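Local coordinates for protein CaaX farnesyltransferase beta subunit Ram1 (PDB 4L9P) that probably carries the peptide-binding role in a zinc-dependent alpha-beta heterodimer that transfers a farnesyl group to a cysteine near the C-terminus of target proteins, at residues 233-238 against 274-279; 374-379 against 399-404. One frame throughout, in Å; residues are numbered along the deposited sequence. Where two conformers were deposited one is given.

Contact 1: 233-238 against 274-279; sequences KLKQPD and AEARQN. With EDO (1,2-ethanediol), chain O.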
# COMPACT_ATOMS: atom_id res chain seq x y z
N LYS B 233 1.67 -11.34 20.16
CA LYS B 233 2.82 -10.53 20.55
C LYS B 233 2.99 -9.24 19.75
O LYS B 233 3.68 -8.31 20.17
CB LYS B 233 4.12 -11.34 20.52
CG LYS B 233 4.07 -12.53 21.44
CD LYS B 233 5.33 -13.36 21.28
CE LYS B 233 5.27 -14.55 22.26
NZ LYS B 233 6.49 -15.38 22.15
N LEU B 234 2.41 -9.24 18.56
CA LEU B 234 2.54 -8.09 17.66
C LEU B 234 1.54 -6.99 17.95
O LEU B 234 1.70 -5.86 17.47
CB LEU B 234 2.41 -8.54 16.23
CG LEU B 234 3.36 -9.69 15.82
CD1 LEU B 234 3.16 -10.03 14.35
CD2 LEU B 234 4.88 -9.45 16.03
N LYS B 235 0.47 -7.30 18.70
CA LYS B 235 -0.56 -6.31 18.96
C LYS B 235 0.01 -5.21 19.82
O LYS B 235 0.60 -5.49 20.87
CB LYS B 235 -1.75 -7.01 19.69
CG LYS B 235 -2.90 -6.08 19.99
CD LYS B 235 -3.69 -5.66 18.75
CE LYS B 235 -4.93 -4.82 19.19
NZ LYS B 235 -5.77 -4.42 18.06
N GLN B 236 -0.19 -3.96 19.41
CA GLN B 236 0.37 -2.81 20.11
C GLN B 236 -0.67 -2.05 20.91
O GLN B 236 -1.86 -2.13 20.61
CB GLN B 236 0.97 -1.84 19.09
CG GLN B 236 2.12 -2.47 18.28
CD GLN B 236 3.21 -3.06 19.21
OE1 GLN B 236 3.54 -4.31 19.18
NE2 GLN B 236 3.76 -2.21 20.03
N PRO B 237 -0.25 -1.23 21.89
CA PRO B 237 -1.23 -0.48 22.70
C PRO B 237 -2.14 0.43 21.88
O PRO B 237 -3.28 0.65 22.27
CB PRO B 237 -0.33 0.40 23.58
CG PRO B 237 0.89 -0.49 23.75
CD PRO B 237 1.13 -1.09 22.39
N ASP B 238 -1.62 0.96 20.77
CA ASP B 238 -2.42 1.87 19.95
C ASP B 238 -3.39 1.17 19.01
O ASP B 238 -4.08 1.84 18.24
CB ASP B 238 -1.55 2.88 19.18
CG ASP B 238 -0.79 2.26 18.03
OD1 ASP B 238 -0.82 1.02 17.84
OD2 ASP B 238 -0.18 3.05 17.29
N ALA B 274 -0.57 -11.97 26.27
CA ALA B 274 -0.26 -10.91 25.32
C ALA B 274 -0.04 -9.61 26.09
O ALA B 274 -0.83 -9.22 26.95
CB ALA B 274 -1.40 -10.75 24.33
N GLU B 275 1.03 -8.93 25.75
CA GLU B 275 1.41 -7.70 26.43
C GLU B 275 0.36 -6.63 26.30
O GLU B 275 0.14 -5.84 27.23
CB GLU B 275 2.73 -7.19 25.85
CG GLU B 275 3.88 -8.03 26.33
CD GLU B 275 4.36 -7.65 27.70
OE1 GLU B 275 4.14 -6.51 28.13
OE2 GLU B 275 5.03 -8.50 28.33
N ALA B 276 -0.30 -6.62 25.14
CA ALA B 276 -1.31 -5.62 24.90
C ALA B 276 -2.44 -5.71 25.90
O ALA B 276 -3.15 -4.71 26.13
CB ALA B 276 -1.87 -5.69 23.47
N ARG B 277 -2.58 -6.86 26.56
CA ARG B 277 -3.64 -6.93 27.62
C ARG B 277 -3.33 -5.98 28.77
O ARG B 277 -4.26 -5.55 29.49
CB ARG B 277 -3.84 -8.36 28.12
CG ARG B 277 -4.59 -9.25 27.09
CD ARG B 277 -4.74 -10.62 27.71
NE ARG B 277 -5.61 -11.49 26.94
CZ ARG B 277 -6.94 -11.44 26.96
NH1 ARG B 277 -7.58 -10.61 27.78
NH2 ARG B 277 -7.63 -12.27 26.18
N GLN B 278 -2.07 -5.67 28.98
CA GLN B 278 -1.70 -4.74 30.07
C GLN B 278 -2.18 -3.32 29.77
O GLN B 278 -2.23 -2.47 30.67
CB GLN B 278 -0.19 -4.70 30.34
CG GLN B 278 0.41 -5.92 31.00
CD GLN B 278 -0.25 -6.22 32.34
OE1 GLN B 278 -0.18 -5.44 33.33
NE2 GLN B 278 -0.91 -7.37 32.37
N ASN B 279 -2.51 -3.07 28.50
CA ASN B 279 -2.97 -1.76 28.06
C ASN B 279 -4.46 -1.75 27.82
O ASN B 279 -4.98 -0.91 27.01
CB ASN B 279 -2.24 -1.38 26.77
CG ASN B 279 -0.73 -1.44 26.93
OD1 ASN B 279 -0.08 -2.40 26.49
ND2 ASN B 279 -0.16 -0.42 27.55
C1 EDO O . 1.82 1.44 19.45
O1 EDO O . 1.19 1.60 20.73
C2 EDO O . 3.34 1.28 19.45
O2 EDO O . 3.99 0.35 20.32
O HOH W 1 0.61 -7.71 22.63
O HOH W 2 -4.14 1.00 24.87
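Ala276 and Lys235 make one of two small van der Waals contacts between the turn that follows helix 224-234 and the loop 274-279. The Ala276 methyl points toward segment 233-238 and lies 3.7 Å from Lys235 CG and 3.6 Å from Lys235 O; so small a side chain lets the two backbones come near each other. Lys235 serves here through its aliphatic stem. With CG anti to the backbone N (chi1 -179°) and a bend at chi2 (71°), the chain passes the methyl and carries its ammonium away to the carbonyls of Gly239, Phe284 and Asp286. The second van der Waals contact is at the surface, where the Pro237 ring meets the polar side-chain amide of Asn279 obliquely, CG coming to 3.5 Å from Asn279 OD1. Both segments belong to the alpha-alpha toroid of the prenyltransferase beta subunits, and here the chain just after helix 224-234 meets a turn of helix-like chain within the connection between helices 251-263 and 288-293. No direct hydrogen bond crosses, and water does the polar work. One molecule donates to Lys235 O (2.8 Å) and accepts from Ala276 N (2.9 Å); another donates to both Pro237 O and Asn279 O. The proline ring restricts phi, here -58°, which suits Pro237 to this turn, and the next amide, Asp238 N, donates to O1 of an ethanediol at 2.9 Å, a molecule probably left from crystallisation.

Contact 2: 374-379 against 399-404; sequences NCWPLV and NLYSRE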
# COMPACT_ATOMS: atom_id res chain seq x y z
N ASN B 374 -8.11 -2.56 -6.41
CA ASN B 374 -8.95 -3.34 -5.51
C ASN B 374 -9.45 -2.55 -4.32
O ASN B 374 -10.28 -3.07 -3.54
CB ASN B 374 -8.27 -4.65 -5.09
CG ASN B 374 -8.59 -5.77 -6.09
OD1 ASN B 374 -9.77 -5.89 -6.53
ND2 ASN B 374 -7.61 -6.62 -6.40
N CYS B 375 -9.03 -1.27 -4.18
CA CYS B 375 -9.78 -0.40 -3.26
C CYS B 375 -11.19 -0.15 -3.80
O CYS B 375 -12.13 0.09 -3.02
CB CYS B 375 -9.15 0.97 -3.07
SG CYS B 375 -7.62 0.89 -2.06
N TRP B 376 -11.36 -0.18 -5.13
CA TRP B 376 -12.65 0.23 -5.70
C TRP B 376 -13.84 -0.67 -5.32
O TRP B 376 -14.90 -0.14 -4.93
CB TRP B 376 -12.56 0.44 -7.22
CG TRP B 376 -11.86 1.76 -7.50
CD1 TRP B 376 -10.59 1.96 -8.09
CD2 TRP B 376 -12.36 3.08 -7.19
NE1 TRP B 376 -10.32 3.33 -8.16
CE2 TRP B 376 -11.37 4.03 -7.62
CE3 TRP B 376 -13.54 3.55 -6.58
CZ2 TRP B 376 -11.54 5.40 -7.47
CZ3 TRP B 376 -13.69 4.95 -6.39
CH2 TRP B 376 -12.69 5.85 -6.85
N PRO B 377 -13.70 -2.01 -5.40
CA PRO B 377 -14.86 -2.82 -4.96
C PRO B 377 -15.15 -2.60 -3.48
O PRO B 377 -16.34 -2.71 -3.10
CB PRO B 377 -14.40 -4.28 -5.19
CG PRO B 377 -13.20 -4.21 -6.09
CD PRO B 377 -12.63 -2.80 -6.05
N LEU B 378 -14.13 -2.31 -2.68
CA LEU B 378 -14.36 -2.11 -1.24
C LEU B 378 -15.12 -0.81 -1.03
O LEU B 378 -16.14 -0.77 -0.30
CB LEU B 378 -13.02 -2.05 -0.46
CG LEU B 378 -12.20 -3.32 -0.67
CD1 LEU B 378 -10.83 -3.17 0.11
CD2 LEU B 378 -12.90 -4.62 -0.27
N VAL B 379 -14.67 0.30 -1.68
CA VAL B 379 -15.35 1.58 -1.49
C VAL B 379 -16.76 1.50 -2.12
O VAL B 379 -17.76 2.00 -1.57
CB VAL B 379 -14.52 2.73 -2.12
CG1 VAL B 379 -15.35 4.09 -2.21
CG2 VAL B 379 -13.23 2.90 -1.26
N ASN B 399 -18.85 1.55 -11.34
CA ASN B 399 -17.41 1.74 -11.24
C ASN B 399 -17.11 3.20 -11.32
O ASN B 399 -17.54 3.86 -12.27
CB ASN B 399 -16.73 1.00 -12.37
CG ASN B 399 -16.98 -0.45 -12.26
OD1 ASN B 399 -16.68 -1.04 -11.19
ND2 ASN B 399 -17.61 -1.05 -13.31
N LEU B 400 -16.41 3.71 -10.32
CA LEU B 400 -16.14 5.13 -10.20
C LEU B 400 -14.78 5.57 -10.77
O LEU B 400 -14.37 6.68 -10.54
CB LEU B 400 -16.33 5.58 -8.73
CG LEU B 400 -17.80 5.41 -8.24
CD1 LEU B 400 -17.85 5.87 -6.76
CD2 LEU B 400 -18.80 6.17 -9.09
N TYR B 401 -14.11 4.68 -11.49
CA TYR B 401 -12.82 4.91 -12.13
C TYR B 401 -13.00 4.38 -13.58
O TYR B 401 -14.06 3.84 -13.93
CB TYR B 401 -11.67 4.14 -11.44
CG TYR B 401 -11.84 2.64 -11.53
CD1 TYR B 401 -12.72 1.95 -10.73
CD2 TYR B 401 -11.04 1.93 -12.42
CE1 TYR B 401 -12.88 0.57 -10.83
CE2 TYR B 401 -11.16 0.52 -12.51
CZ TYR B 401 -12.07 -0.17 -11.71
OH TYR B 401 -12.16 -1.56 -11.86
N SER B 402 -11.96 4.53 -14.40
CA SER B 402 -12.00 4.10 -15.79
C SER B 402 -11.41 2.70 -15.95
O SER B 402 -10.18 2.51 -15.96
CB SER B 402 -11.23 5.10 -16.69
OG SER B 402 -11.18 4.58 -18.02
N ARG B 403 -12.29 1.71 -16.15
CA ARG B 403 -11.81 0.37 -16.45
C ARG B 403 -11.07 0.31 -17.79
O ARG B 403 -10.07 -0.40 -17.93
CB ARG B 403 -12.98 -0.64 -16.43
CG ARG B 403 -13.56 -0.90 -15.03
CD ARG B 403 -14.66 -2.08 -15.09
NE ARG B 403 -15.76 -1.83 -15.96
CZ ARG B 403 -16.14 -2.62 -16.94
NH1 ARG B 403 -15.57 -3.84 -17.18
NH2 ARG B 403 -17.18 -2.23 -17.66
N GLU B 404 -11.53 1.11 -18.75
CA GLU B 404 -10.87 1.17 -20.05
C GLU B 404 -9.41 1.64 -19.84
O GLU B 404 -8.50 1.04 -20.39
CB GLU B 404 -11.59 2.18 -20.97
CG GLU B 404 -10.81 2.43 -22.25
CD GLU B 404 -11.50 3.29 -23.29
OE1 GLU B 404 -12.57 3.85 -22.97
OE2 GLU B 404 -11.00 3.32 -24.44
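Trp376 sits in the first turn of helix 375-384, and the chain facing it, Leu400 and Tyr401, is an irregular stretch leading into helix 403-413. The backbones stay well apart, 7.5 Å between the CA atoms of Trp376 and Asn399, and Ser402 N-caps the second helix through a bond from Gly405 N to Ser402 OG. Large side chains bridge that gap. The Tyr401 ring lies over one indole face as an offset stack on the five-membered ring, centroids 4.3 Å apart and planes at 19°; Tyr401 CD1 comes to 3.3 Å from Trp376 CG. With CG between the backbone N and the carbonyl carbon (chi1 64°), the Tyr401 ring is turned over the indole, while CB, pointing toward the tryptophan, makes a separate CH-pi contact 4.0 Å from the pyrrole centroid. Leu400 CB meets the six-membered part of the indole, 3.6 Å from Trp376 CZ3. A broad, flat tryptophan thus offers surface to both neighbours in a buried, largely apolar setting. Leu342 and Leu345 of helix 338-346 also pack on Trp376, while Tyr401 rests against Thr443 and Val444 of helix 431-444 and its carbonyl accepts a hydrogen bond from Asn344 of the alpha subunit.

Overall arrangement
Contact 1 is complete before contact 2 begins along the chain, and both fall inside the alpha-alpha toroid region. Their centres are 35 Å apart and their nearest atoms about 19 Å, so neither touches the other. Contact 1, 27 Å from the chain centre, joins the chain just after helix 224-234 to the connection between helices 251-263 and 288-293 with the help of water. Contact 2, 13 Å from that centre, joins the first turn of helix 375-384 to the chain leading into helix 403-413 by aromatic packing. Each packs a non-helical connection against its surroundings, contact 1 at the periphery and contact 2 inside the helical body of the toroid. Residues of each meet the alpha subunit, though both lie away from the zinc and isoprenoid sites.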